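Local coordinates for chitin oligosaccharide binding protein NagB2 (Paenibacillus sp. FPU-7, PDB 7EHU) that binds short chitin oligosaccharides, N,N'-diacetylchitobiose and N,N',N''-triacetylchitotriose, as a bacterial solute-binding protein, probably delivering them to a membrane transporter, at residues 43-48 against 349-354; 198-203 against 403-408; 202-207 against 234-239; 343-348 against 356-361. All blocks are in the same frame, centred on the assembly; numbering follows the deposited sequence.

Contact 1. Residues 43-48 against 349-354; sequences AKNTLA and LGRDNR. With NAG (2-acetamido-2-deoxy-beta-D-glucopyranose), chain B.
The Arg351 guanidinium is met at its edge by the amide of Asn45, the two planes 77° apart, and Arg351 NH1 gives a weak bond to Asn45 OD1. In one of its two modelled conformers, Arg354 turns a guanidinium face to Thr46, whose CB stands 3.7 Å above the middle of the plane, and its edge to Asp352; the resulting salt bridge, Arg354 NH1 to Asp352 OD2 at 2.7 Å, is poorly angled. With CG anti to the carbonyl carbon (chi1 -73°), the Asn45 amide hangs out from its helix between Arg351 and Asp352; Asn45 ND2 sends a nearly straight bond (176°) to Asp352 OD1 at 3.2 Å, arriving from above the carboxylate plane. In this periplasmic-binding-protein fold the start of helix 44-60, with Ala43 and Thr46, lines the glycan pocket, and the end of helix 342-352 packs beside it as a second shell. Thr46 OG1 is hydrogen-bonded to O1 of the NAG at 2.8 Å, and the same sugar also bonds Asn38, Thr42 and the Trp277 carbonyl. A water accepts from Thr46 N and donates to Asp352 OD2, at an unusually short distance, with a weaker bond to the sugar O1.

Contact 2. Residues 198-203 against 403-408; sequences WAINML and SVQELL. With NAG (2-acetamido-2-deoxy-beta-D-glucopyranose), chain C.
Helix 197-212 of this solute-binding protein presents one side to the chitin oligosaccharide and another to helix 394-408, which crosses it at 80° with the axes of the short segments 9.4 Å apart. The helix-facing side is mostly apolar. Ile200 sends CG2 to Val404 CG2 at 3.6 Å, the two side chains passing side by side and pointing opposite ways. The other branch of Ile200, with CG1 anti to the carbonyl carbon (chi1 -60°), carries CD1 tip to tip against Leu408 CD1 at 3.8 Å and across Gln405, met at CG at about a right angle; the Gln405 amide is engaged by the carbonyl oxygens of Gly192 and Ser194. Asn201 OD1 rests against both methyls of Val404, 3.3 Å from CG2, and this buried oxygen has no polar partner in the model. On the sugar-facing side, Trp198 lays one ring face against the NAG acetamido group: N2 stands 3.4 Å above the indole plane, nearer its periphery than its centre, and the methyl C8 comes to 3.5 Å from Trp198 NE1. Without the indole, as with an alanine here, the acetamido group is likely to lose its flat support. The same NAG is also hydrogen-bonded by Ser315 and Asp389. An aromatic face laid against a sugar, here at its acetamido group, is typical of carbohydrate-binding sites.

Contact 3. Residues 202-207 against 234-239; sequences MLANSL and DGFKRL
Leu207 and Leu239 form the close part of this helix pair, in which helix 197-212 and helix 230-244 run at 135° with short-segment axes 8.9 Å apart. The backbones come nearest at Leu207 and Gly235, whose CA atoms are 5.0 Å apart; a CB on Gly235 would point into the Leu207 backbone, so the absence of a side chain permits the approach. Leu207 lies across the neighbouring turn, with CD1 3.7 Å from Leu239 CA and CD2 3.8 Å from Arg238 CB. Leu239, its CG anti to the backbone N (chi1 -179°), directs its methyls back to the partner helix: CD2 meets Ala204 CB at 3.8 Å, and CD1 meets Leu203 CD2 at 4.0 Å. Phe236 is more loosely engaged, its CE1 lying 4.2 Å from Ala204 CB while its ring packs also against Leu400, Val404, Leu417 and Val418.

The partly exposed side is polar. Arg238 lends its aliphatic part to Leu207, then turns its guanidinium to Asp234 of its own helix. Arg238 NH2 binds Asp234 OD1 at 3.2 Å on the syn lone pair, NE adds weaker bonds to the carboxylate, and Trp170 supplies a cation-pi partner. No hydrogen bond joins the two segments, which implies that shape and apolar burial hold the helices together, while the charged pair stays within one helix at the margin.

Contact 4. Residues 343-348 against 356-361; sequences EIQGEA and PSMKGV
Hydrogen bonds at Gln345 dominate this contact. Gln345 OE1 accepts from two successive backbone amides: Ser357 N at 2.8 Å, in the carbonyl plane and on a lone pair, and Met358 N at 3.1 Å, from 52° above that plane. Gln345 NE2 donates weakly to Ser357 OG at 3.2 Å, and weakly to the Glu144 carbonyl, while the Ser357 hydroxyl has a stronger partner in the Pro143 carbonyl. A bend at chi2 (-103°) turns the amide toward the returning chain. The bonds thus fasten helix 342-352 to the loop that follows it, which doubles back along the helix before helix 369-379 in this solute-binding fold. Were a leucine to replace Gln345, Ser357 N and Met358 N would probably lose their shared acceptor and this part of the loop could shift.

Van der Waals contacts flank the amide. Pro356 CB lies 3.4 Å from Gln345 OE1, and Met358 crosses the glutamine at about a right angle, its SD 3.8 Å from Gln345 CG. Farther along, Val361 spreads its two methyls over the helix surface, CG1 against the bare CA of Gly346 at 3.9 Å and CG2 against Gln345 CB at 4.0 Å.

Overall arrangement
The four contacts form two clusters on opposite sides of the chain's centre, with the bound chitin oligosaccharide reached from both. Contacts 1 and 4, centres 12 Å apart, share helix 342-352 and join where Arg354 N probably bonds to Ala348 O, at 3.1 Å, and Leu349 packs on Val361. Contacts 2 and 3, with centres 9 Å apart, share Met202 and Leu203; Phe236 and Leu239 of contact 3 pack against Val404 and Leu407 of contact 2. Between the clusters, contacts 1 and 2 are separated by about 12 Å at their nearest atoms. Each touches a different NAG, through Thr46 and Trp198, whereas contacts 3 and 4 stand back, the Ala204 and Ser357 side chains being about 11 Å and about 8 Å from a bound NAG.

Contact 1. Residues 43-48 against 349-354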
loop_
_atom_site.group_PDB
_atom_site.type_symbol
_atom_site.label_atom_id
_atom_site.label_comp_id
_atom_site.label_asym_id
_atom_site.label_seq_id
_atom_site.Cartn_x
_atom_site.Cartn_y
_atom_site.Cartn_z
ATOM N N ALA A 43 11.926 6.351 6.053
ATOM C CA ALA A 43 12.325 5.540 4.909
ATOM C C ALA A 43 13.819 5.616 4.631
ATOM O O ALA A 43 14.270 5.139 3.579
ATOM C CB ALA A 43 11.533 5.970 3.672
ATOM N N LYS A 44 14.597 6.181 5.558
ATOM C CA LYS A 44 16.022 6.397 5.324
ATOM C C LYS A 44 16.770 5.087 5.084
ATOM O O LYS A 44 17.717 5.043 4.290
ATOM C CB LYS A 44 16.651 7.164 6.497
ATOM C CG LYS A 44 16.485 8.689 6.422
ATOM C CD LYS A 44 17.140 9.389 7.617
ATOM C CE LYS A 44 16.679 10.839 7.780
ATOM N NZ LYS A 44 16.625 11.582 6.493
ATOM N N ASN A 45 16.386 4.008 5.776
ATOM C CA ASN A 45 17.092 2.752 5.551
ATOM C C ASN A 45 16.791 2.204 4.159
ATOM O O ASN A 45 17.674 1.642 3.492
ATOM C CB ASN A 45 16.712 1.723 6.617
ATOM C CG ASN A 45 17.317 2.027 7.976
ATOM O OD1 ASN A 45 18.303 2.745 8.097
ATOM N ND2 ASN A 45 16.714 1.466 9.008
ATOM N N THR A 46 15.547 2.367 3.705
ATOM C CA THR A 46 15.175 1.937 2.360
ATOM C C THR A 46 15.956 2.713 1.317
ATOM O O THR A 46 16.440 2.133 0.335
ATOM C CB THR A 46 13.673 2.136 2.164
ATOM O OG1 THR A 46 12.983 1.505 3.246
ATOM C CG2 THR A 46 13.191 1.508 0.861
ATOM N N LEU A 47 16.087 4.022 1.518
ATOM C CA LEU A 47 16.886 4.840 0.613
ATOM C C LEU A 47 18.352 4.419 0.627
ATOM O O LEU A 47 18.984 4.324 -0.430
ATOM C CB LEU A 47 16.707 6.325 0.948
ATOM C CG LEU A 47 17.535 7.324 0.132
ATOM C CD1 LEU A 47 17.329 7.101 -1.367
ATOM C CD2 LEU A 47 17.196 8.746 0.533
ATOM N N ALA A 48 18.913 4.157 1.804
ATOM C CA ALA A 48 20.323 3.784 1.863
ATOM C C ALA A 48 20.566 2.466 1.136
ATOM O O ALA A 48 21.587 2.291 0.466
ATOM C CB ALA A 48 20.774 3.698 3.324
ATOM N N LEU A 349 14.291 -7.209 4.906
ATOM C CA LEU A 349 13.506 -7.881 5.933
ATOM C C LEU A 349 14.202 -7.832 7.292
ATOM O O LEU A 349 13.564 -7.533 8.307
ATOM C CB LEU A 349 13.260 -9.328 5.509
ATOM C CG LEU A 349 12.535 -10.193 6.543
ATOM C CD1 LEU A 349 11.143 -9.695 6.869
ATOM C CD2 LEU A 349 12.463 -11.631 6.068
ATOM N N GLY A 350 15.513 -8.104 7.325
ATOM C CA GLY A 350 16.234 -8.188 8.584
ATOM C C GLY A 350 16.281 -6.886 9.354
ATOM O O GLY A 350 16.252 -6.902 10.583
ATOM N N ARG A 351 16.355 -5.747 8.658
ATOM C CA ARG A 351 16.472 -4.441 9.305
ATOM C C ARG A 351 15.151 -3.692 9.424
ATOM O O ARG A 351 14.835 -3.138 10.480
ATOM C CB ARG A 351 17.467 -3.536 8.570
ATOM C CG ARG A 351 17.649 -2.166 9.254
ATOM C CD ARG A 351 18.625 -1.258 8.493
ATOM N NE ARG A 351 20.024 -1.553 8.811
ATOM C CZ ARG A 351 20.976 -0.644 9.010
ATOM N NH1 ARG A 351 20.715 0.658 8.933
ATOM N NH2 ARG A 351 22.209 -1.045 9.287
ATOM N N ASP A 352 14.397 -3.612 8.344
ATOM C CA ASP A 352 13.202 -2.793 8.304
ATOM C C ASP A 352 11.947 -3.604 8.291
ATOM O O ASP A 352 10.862 -3.037 8.101
ATOM C CB ASP A 352 13.198 -1.893 7.092
ATOM C CG ASP A 352 13.691 -0.554 7.409
ATOM O OD1 ASP A 352 14.033 -0.289 8.598
ATOM O OD2 ASP A 352 13.648 0.241 6.477
ATOM N N ASN A 353 12.062 -4.921 8.476
ATOM C CA ASN A 353 10.883 -5.746 8.522
ATOM C C ASN A 353 10.102 -5.591 7.234
ATOM O O ASN A 353 8.875 -5.678 7.243
ATOM C CB ASN A 353 10.027 -5.422 9.750
ATOM C CG ASN A 353 10.536 -6.131 10.994
ATOM O OD1 ASN A 353 10.220 -7.293 11.233
ATOM N ND2 ASN A 353 11.371 -5.461 11.745
ATOM N N ARG A 354 10.819 -5.327 6.129
ATOM C CA ARG A 354 10.175 -5.205 4.825
ATOM C C ARG A 354 9.912 -6.602 4.250
ATOM O O ARG A 354 10.789 -7.465 4.234
ATOM C CB ARG A 354 11.006 -4.313 3.884
ATOM C CG ARG A 354 11.356 -2.894 4.460
ATOM C CD ARG A 354 11.455 -1.723 3.431
ATOM N NE ARG A 354 12.655 -1.842 2.584
ATOM C CZ ARG A 354 13.892 -1.518 2.960
ATOM N NH1 ARG A 354 14.174 -1.033 4.172
ATOM N NH2 ARG A 354 14.888 -1.710 2.120
HETATM C C1 NAG B . 9.478 2.113 3.757
HETATM C C2 NAG B . 8.282 3.044 4.026
HETATM C C3 NAG B . 7.066 2.614 3.216
HETATM C C4 NAG B . 7.421 2.270 1.774
HETATM C C5 NAG B . 8.682 1.420 1.700
HETATM C C6 NAG B . 9.154 1.173 0.290
HETATM C C7 NAG B . 8.087 4.032 6.292
HETATM C C8 NAG B . 7.689 3.756 7.720
HETATM N N2 NAG B . 7.955 3.008 5.443
HETATM O O1 NAG B . 10.615 2.581 4.396
HETATM O O3 NAG B . 6.094 3.656 3.293
HETATM O O4 NAG B . 6.401 1.418 1.255
HETATM O O5 NAG B . 9.745 2.069 2.399
HETATM O O6 NAG B . 9.193 2.369 -0.468
HETATM O O7 NAG B . 8.481 5.139 5.920
HETATM O O HOH W 1 13.551 2.753 6.088
#

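Contact 2. Residues 198-203 against 403-408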
loop_
_atom_site.group_PDB
_atom_site.type_symbol
_atom_site.label_atom_id
_atom_site.label_comp_id
_atom_site.label_asym_id
_atom_site.label_seq_id
_atom_site.Cartn_x
_atom_site.Cartn_y
_atom_site.Cartn_z
ATOM N N TRP A 198 -5.953 8.720 0.629
ATOM C CA TRP A 198 -5.719 7.294 0.427
ATOM C C TRP A 198 -5.603 6.560 1.764
ATOM O O TRP A 198 -5.914 5.365 1.849
ATOM C CB TRP A 198 -4.456 7.070 -0.412
ATOM C CG TRP A 198 -3.171 7.240 0.346
ATOM C CD1 TRP A 198 -2.478 8.403 0.548
ATOM C CD2 TRP A 198 -2.448 6.214 1.044
ATOM N NE1 TRP A 198 -1.375 8.160 1.325
ATOM C CE2 TRP A 198 -1.334 6.825 1.638
ATOM C CE3 TRP A 198 -2.641 4.828 1.218
ATOM C CZ2 TRP A 198 -0.399 6.100 2.354
ATOM C CZ3 TRP A 198 -1.726 4.130 1.941
ATOM C CH2 TRP A 198 -0.623 4.763 2.508
ATOM N N ALA A 199 -5.139 7.243 2.812
ATOM C CA ALA A 199 -5.006 6.588 4.114
ATOM C C ALA A 199 -6.372 6.245 4.698
ATOM O O ALA A 199 -6.532 5.198 5.343
ATOM C CB ALA A 199 -4.223 7.489 5.057
ATOM N N ILE A 200 -7.359 7.122 4.497
ATOM C CA ILE A 200 -8.736 6.793 4.856
ATOM C C ILE A 200 -9.217 5.621 4.017
ATOM O O ILE A 200 -9.907 4.722 4.508
ATOM C CB ILE A 200 -9.654 8.013 4.679
ATOM C CG1 ILE A 200 -9.231 9.190 5.560
ATOM C CG2 ILE A 200 -11.108 7.636 4.999
ATOM C CD1 ILE A 200 -9.799 10.535 5.085
ATOM N N ASN A 201 -8.861 5.619 2.735
ATOM C CA ASN A 201 -9.311 4.557 1.849
ATOM C C ASN A 201 -8.769 3.187 2.217
ATOM O O ASN A 201 -9.373 2.183 1.830
ATOM C CB ASN A 201 -9.014 4.884 0.386
ATOM C CG ASN A 201 -9.993 5.901 -0.193
ATOM O OD1 ASN A 201 -11.094 6.092 0.319
ATOM N ND2 ASN A 201 -9.595 6.534 -1.284
ATOM N N MET A 202 -7.659 3.099 2.948
ATOM C CA MET A 202 -7.234 1.778 3.421
ATOM C C MET A 202 -8.333 1.162 4.265
ATOM O O MET A 202 -8.748 0.016 4.062
ATOM C CB MET A 202 -5.962 1.914 4.263
ATOM C CG MET A 202 -4.709 2.212 3.450
ATOM S SD MET A 202 -3.181 1.896 4.390
ATOM C CE MET A 202 -3.130 3.408 5.370
ATOM N N LEU A 203 -8.829 1.935 5.221
ATOM C CA LEU A 203 -9.886 1.467 6.098
ATOM C C LEU A 203 -11.190 1.299 5.346
ATOM O O LEU A 203 -11.892 0.301 5.530
ATOM C CB LEU A 203 -10.035 2.450 7.253
ATOM C CG LEU A 203 -11.061 2.080 8.319
ATOM C CD1 LEU A 203 -10.783 0.705 8.923
ATOM C CD2 LEU A 203 -11.091 3.145 9.413
ATOM N N SER A 403 -13.896 12.172 -1.779
ATOM C CA SER A 403 -15.217 11.883 -1.233
ATOM C C SER A 403 -15.152 11.406 0.208
ATOM O O SER A 403 -15.996 11.798 1.024
ATOM C CB SER A 403 -15.975 10.880 -2.111
ATOM O OG SER A 403 -16.091 11.342 -3.451
ATOM N N VAL A 404 -14.172 10.556 0.550
ATOM C CA VAL A 404 -14.115 10.070 1.930
ATOM C C VAL A 404 -13.657 11.178 2.870
ATOM O O VAL A 404 -14.063 11.222 4.032
ATOM C CB VAL A 404 -13.276 8.787 2.109
ATOM C CG1 VAL A 404 -13.892 7.602 1.353
ATOM C CG2 VAL A 404 -11.788 8.984 1.739
ATOM N N GLN A 405 -12.838 12.110 2.389
ATOM C CA GLN A 405 -12.512 13.276 3.200
ATOM C C GLN A 405 -13.762 14.110 3.450
ATOM O O GLN A 405 -14.007 14.560 4.580
ATOM C CB GLN A 405 -11.421 14.093 2.508
ATOM C CG GLN A 405 -10.037 13.460 2.564
ATOM C CD GLN A 405 -9.014 14.222 1.758
ATOM O OE1 GLN A 405 -9.326 14.810 0.723
ATOM N NE2 GLN A 405 -7.781 14.237 2.235
ATOM N N GLU A 406 -14.583 14.294 2.412
ATOM C CA GLU A 406 -15.850 15.007 2.550
ATOM C C GLU A 406 -16.810 14.258 3.460
ATOM O O GLU A 406 -17.516 14.880 4.257
ATOM C CB GLU A 406 -16.461 15.206 1.163
ATOM C CG GLU A 406 -15.670 16.174 0.318
ATOM C CD GLU A 406 -16.068 16.179 -1.147
ATOM O OE1 GLU A 406 -15.351 16.813 -1.940
ATOM O OE2 GLU A 406 -17.061 15.527 -1.515
ATOM N N LEU A 407 -16.862 12.927 3.346
ATOM C CA LEU A 407 -17.694 12.131 4.243
ATOM C C LEU A 407 -17.297 12.354 5.698
ATOM O O LEU A 407 -18.153 12.592 6.559
ATOM C CB LEU A 407 -17.557 10.653 3.873
ATOM C CG LEU A 407 -18.354 9.644 4.710
ATOM C CD1 LEU A 407 -19.837 9.875 4.595
ATOM C CD2 LEU A 407 -18.027 8.212 4.315
ATOM N N LEU A 408 -15.995 12.245 5.997
ATOM C CA LEU A 408 -15.558 12.380 7.383
ATOM C C LEU A 408 -15.762 13.796 7.900
ATOM O O LEU A 408 -15.969 13.989 9.102
ATOM C CB LEU A 408 -14.094 11.954 7.554
ATOM C CG LEU A 408 -13.732 10.484 7.311
ATOM C CD1 LEU A 408 -12.360 10.140 7.912
ATOM C CD2 LEU A 408 -14.807 9.575 7.845
HETATM C C1 NAG C . 0.322 2.412 -0.908
HETATM C C2 NAG C . -0.521 3.289 -1.802
HETATM C C3 NAG C . -1.975 2.822 -1.801
HETATM C C4 NAG C . -2.055 1.342 -2.158
HETATM C C5 NAG C . -1.149 0.527 -1.241
HETATM C C6 NAG C . -1.093 -0.943 -1.601
HETATM C C7 NAG C . 0.134 5.614 -2.214
HETATM C C8 NAG C . 0.119 7.024 -1.688
HETATM N N2 NAG C . -0.431 4.692 -1.432
HETATM O O3 NAG C . -2.696 3.615 -2.737
HETATM O O4 NAG C . -3.378 0.834 -2.012
HETATM O O5 NAG C . 0.187 1.050 -1.306
HETATM O O6 NAG C . -0.607 -1.146 -2.919
HETATM O O7 NAG C . 0.625 5.326 -3.306
#

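Contact 3. Residues 202-207 against 234-239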
loop_
_atom_site.group_PDB
_atom_site.type_symbol
_atom_site.label_atom_id
_atom_site.label_comp_id
_atom_site.label_asym_id
_atom_site.label_seq_id
_atom_site.Cartn_x
_atom_site.Cartn_y
_atom_site.Cartn_z
ATOM N N MET A 202 -7.659 3.099 2.948
ATOM C CA MET A 202 -7.234 1.778 3.421
ATOM C C MET A 202 -8.333 1.162 4.265
ATOM O O MET A 202 -8.748 0.016 4.062
ATOM C CB MET A 202 -5.962 1.914 4.263
ATOM C CG MET A 202 -4.709 2.212 3.450
ATOM S SD MET A 202 -3.181 1.896 4.390
ATOM C CE MET A 202 -3.130 3.408 5.370
ATOM N N LEU A 203 -8.829 1.935 5.221
ATOM C CA LEU A 203 -9.886 1.467 6.098
ATOM C C LEU A 203 -11.190 1.299 5.346
ATOM O O LEU A 203 -11.892 0.301 5.530
ATOM C CB LEU A 203 -10.035 2.450 7.253
ATOM C CG LEU A 203 -11.061 2.080 8.319
ATOM C CD1 LEU A 203 -10.783 0.705 8.923
ATOM C CD2 LEU A 203 -11.091 3.145 9.413
ATOM N N ALA A 204 -11.525 2.266 4.492
ATOM C CA ALA A 204 -12.758 2.174 3.723
ATOM C C ALA A 204 -12.772 0.924 2.860
ATOM O O ALA A 204 -13.804 0.252 2.755
ATOM C CB ALA A 204 -12.927 3.419 2.854
ATOM N N ASN A 205 -11.640 0.605 2.227
ATOM C CA ASN A 205 -11.576 -0.542 1.325
ATOM C C ASN A 205 -11.788 -1.847 2.067
ATOM O O ASN A 205 -12.605 -2.674 1.638
ATOM C CB ASN A 205 -10.435 -0.299 0.313
ATOM C CG ASN A 205 -10.102 -1.430 -0.663
ATOM O OD1 ASN A 205 -8.942 -1.637 -1.035
ATOM N ND2 ASN A 205 -11.073 -2.309 -0.904
ATOM N N SER A 206 -11.173 -2.011 3.235
ATOM C CA SER A 206 -11.448 -3.223 3.998
ATOM C C SER A 206 -12.878 -3.262 4.520
ATOM O O SER A 206 -13.454 -4.347 4.616
ATOM C CB SER A 206 -10.409 -3.456 5.091
ATOM O OG SER A 206 -9.216 -3.985 4.539
ATOM N N LEU A 207 -13.467 -2.100 4.832
ATOM C CA LEU A 207 -14.867 -2.057 5.241
ATOM C C LEU A 207 -15.791 -2.530 4.131
ATOM O O LEU A 207 -16.648 -3.385 4.360
ATOM C CB LEU A 207 -15.259 -0.656 5.686
ATOM C CG LEU A 207 -15.126 -0.420 7.184
ATOM C CD1 LEU A 207 -15.140 1.080 7.485
ATOM C CD2 LEU A 207 -16.246 -1.112 7.926
ATOM N N ASP A 234 -23.267 0.076 2.705
ATOM C CA ASP A 234 -23.170 -0.317 4.109
ATOM C C ASP A 234 -21.761 -0.066 4.650
ATOM O O ASP A 234 -21.600 0.432 5.770
ATOM C CB ASP A 234 -23.569 -1.790 4.261
ATOM C CG ASP A 234 -23.523 -2.276 5.705
ATOM O OD1 ASP A 234 -23.405 -3.492 5.925
ATOM O OD2 ASP A 234 -23.679 -1.450 6.622
ATOM N N GLY A 235 -20.731 -0.373 3.857
ATOM C CA GLY A 235 -19.366 -0.124 4.299
ATOM C C GLY A 235 -19.099 1.345 4.578
ATOM O O GLY A 235 -18.423 1.689 5.553
ATOM N N PHE A 236 -19.626 2.231 3.730
ATOM C CA PHE A 236 -19.424 3.659 3.936
ATOM C C PHE A 236 -20.259 4.172 5.088
ATOM O O PHE A 236 -19.827 5.086 5.795
ATOM C CB PHE A 236 -19.690 4.422 2.648
ATOM C CG PHE A 236 -18.626 4.202 1.624
ATOM C CD1 PHE A 236 -17.387 4.806 1.751
ATOM C CD2 PHE A 236 -18.829 3.337 0.570
ATOM C CE1 PHE A 236 -16.380 4.578 0.817
ATOM C CE2 PHE A 236 -17.825 3.116 -0.358
ATOM C CZ PHE A 236 -16.598 3.735 -0.229
ATOM N N LYS A 237 -21.441 3.584 5.305
ATOM C CA LYS A 237 -22.202 3.896 6.510
ATOM C C LYS A 237 -21.415 3.550 7.767
ATOM O O LYS A 237 -21.404 4.323 8.729
ATOM C CB LYS A 237 -23.567 3.201 6.501
ATOM C CG LYS A 237 -24.508 3.803 5.454
ATOM C CD LYS A 237 -25.930 3.257 5.476
ATOM C CE LYS A 237 -26.391 3.178 6.916
ATOM N NZ LYS A 237 -27.766 2.817 7.260
ATOM N N ARG A 238 -20.768 2.394 7.792
ATOM C CA ARG A 238 -19.969 2.035 8.957
ATOM C C ARG A 238 -18.761 2.959 9.126
ATOM O O ARG A 238 -18.403 3.310 10.256
ATOM C CB ARG A 238 -19.546 0.570 8.866
ATOM C CG ARG A 238 -20.694 -0.431 9.042
ATOM C CD ARG A 238 -20.273 -1.819 8.633
ATOM N NE ARG A 238 -21.397 -2.733 8.456
ATOM C CZ ARG A 238 -21.795 -3.658 9.309
ATOM N NH1 ARG A 238 -21.153 -3.875 10.448
ATOM N NH2 ARG A 238 -22.821 -4.418 8.971
ATOM N N LEU A 239 -18.095 3.326 8.027
ATOM C CA LEU A 239 -16.971 4.255 8.121
ATOM C C LEU A 239 -17.419 5.560 8.758
ATOM O O LEU A 239 -16.773 6.079 9.674
ATOM C CB LEU A 239 -16.406 4.535 6.731
ATOM C CG LEU A 239 -15.208 5.483 6.638
ATOM C CD1 LEU A 239 -13.973 4.949 7.355
ATOM C CD2 LEU A 239 -14.897 5.765 5.182
#

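Contact 4. Residues 343-348 against 356-361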
loop_
_atom_site.group_PDB
_atom_site.type_symbol
_atom_site.label_atom_id
_atom_site.label_comp_id
_atom_site.label_asym_id
_atom_site.label_seq_id
_atom_site.Cartn_x
_atom_site.Cartn_y
_atom_site.Cartn_z
ATOM N N GLU A 343 19.818 -11.351 -1.300
ATOM C CA GLU A 343 20.649 -10.660 -0.352
ATOM C C GLU A 343 20.132 -9.263 -0.030
ATOM O O GLU A 343 20.011 -8.883 1.149
ATOM C CB GLU A 343 22.067 -11.196 -0.649
ATOM C CG GLU A 343 23.202 -10.646 0.176
ATOM C CD GLU A 343 24.540 -11.299 -0.154
ATOM O OE1 GLU A 343 25.008 -12.062 -0.900
ATOM O OE2 GLU A 343 25.054 -10.226 -0.726
ATOM N N ILE A 344 19.593 -8.589 -1.028
ATOM C CA ILE A 344 18.974 -7.286 -0.805
ATOM C C ILE A 344 17.623 -7.454 -0.107
ATOM O O ILE A 344 17.300 -6.745 0.853
ATOM C CB ILE A 344 18.836 -6.542 -2.148
ATOM C CG1 ILE A 344 20.219 -6.219 -2.752
ATOM C CG2 ILE A 344 17.999 -5.270 -1.986
ATOM C CD1 ILE A 344 21.111 -5.351 -1.898
ATOM N N GLN A 345 16.814 -8.408 -0.583
ATOM C CA GLN A 345 15.518 -8.661 0.032
ATOM C C GLN A 345 15.678 -9.088 1.486
ATOM O O GLN A 345 14.864 -8.724 2.343
ATOM C CB GLN A 345 14.790 -9.748 -0.756
ATOM C CG GLN A 345 14.449 -9.364 -2.177
ATOM C CD GLN A 345 12.997 -9.003 -2.365
ATOM O OE1 GLN A 345 12.109 -9.681 -1.853
ATOM N NE2 GLN A 345 12.739 -7.923 -3.090
ATOM N N GLY A 346 16.712 -9.876 1.776
ATOM C CA GLY A 346 16.938 -10.331 3.133
ATOM C C GLY A 346 17.408 -9.224 4.053
ATOM O O GLY A 346 17.060 -9.201 5.239
ATOM N N GLU A 347 18.231 -8.307 3.533
ATOM C CA GLU A 347 18.649 -7.158 4.332
ATOM C C GLU A 347 17.448 -6.261 4.627
ATOM O O GLU A 347 17.299 -5.750 5.746
ATOM C CB GLU A 347 19.750 -6.373 3.609
ATOM C CG GLU A 347 20.083 -5.029 4.243
ATOM C CD GLU A 347 21.393 -4.394 3.733
ATOM O OE1 GLU A 347 22.105 -5.015 2.915
ATOM O OE2 GLU A 347 21.728 -3.272 4.179
ATOM N N ALA A 348 16.561 -6.082 3.638
ATOM C CA ALA A 348 15.358 -5.280 3.847
ATOM C C ALA A 348 14.464 -5.883 4.929
ATOM O O ALA A 348 13.907 -5.155 5.763
ATOM C CB ALA A 348 14.587 -5.126 2.526
ATOM N N PRO A 356 9.332 -9.660 1.851
ATOM C CA PRO A 356 9.911 -9.971 0.530
ATOM C C PRO A 356 8.884 -10.102 -0.582
ATOM O O PRO A 356 7.754 -10.561 -0.383
ATOM C CB PRO A 356 10.623 -11.306 0.753
ATOM C CG PRO A 356 10.966 -11.281 2.210
ATOM C CD PRO A 356 9.811 -10.605 2.886
ATOM N N SER A 357 9.310 -9.709 -1.781
ATOM C CA SER A 357 8.587 -10.075 -2.994
ATOM C C SER A 357 9.162 -11.302 -3.683
ATOM O O SER A 357 8.515 -11.840 -4.590
ATOM C CB SER A 357 8.588 -8.912 -3.980
ATOM O OG SER A 357 9.920 -8.600 -4.326
ATOM N N MET A 358 10.356 -11.746 -3.288
ATOM C CA MET A 358 11.050 -12.877 -3.891
ATOM C C MET A 358 11.035 -14.042 -2.922
ATOM O O MET A 358 11.051 -13.851 -1.708
ATOM C CB MET A 358 12.504 -12.471 -4.170
ATOM C CG MET A 358 12.596 -11.421 -5.289
ATOM S SD MET A 358 14.282 -10.910 -5.622
ATOM C CE MET A 358 14.845 -12.390 -6.504
ATOM N N LYS A 359 10.980 -15.247 -3.482
ATOM C CA LYS A 359 10.889 -16.482 -2.709
ATOM C C LYS A 359 12.226 -16.895 -2.107
ATOM O O LYS A 359 13.284 -16.644 -2.661
ATOM C CB LYS A 359 10.426 -17.625 -3.623
ATOM C CG LYS A 359 9.062 -17.427 -4.268
ATOM C CD LYS A 359 8.776 -18.490 -5.310
ATOM C CE LYS A 359 7.820 -18.030 -6.356
ATOM N NZ LYS A 359 7.736 -18.951 -7.495
ATOM N N GLY A 360 12.163 -17.583 -0.975
ATOM C CA GLY A 360 13.344 -18.217 -0.431
ATOM C C GLY A 360 14.183 -17.418 0.540
ATOM O O GLY A 360 15.275 -17.874 0.900
ATOM N N VAL A 361 13.725 -16.246 0.974
ATOM C CA VAL A 361 14.461 -15.513 2.003
ATOM C C VAL A 361 14.349 -16.297 3.309
ATOM O O VAL A 361 13.232 -16.553 3.759
ATOM C CB VAL A 361 13.908 -14.089 2.162
ATOM C CG1 VAL A 361 14.574 -13.396 3.330
ATOM C CG2 VAL A 361 14.049 -13.301 0.870
#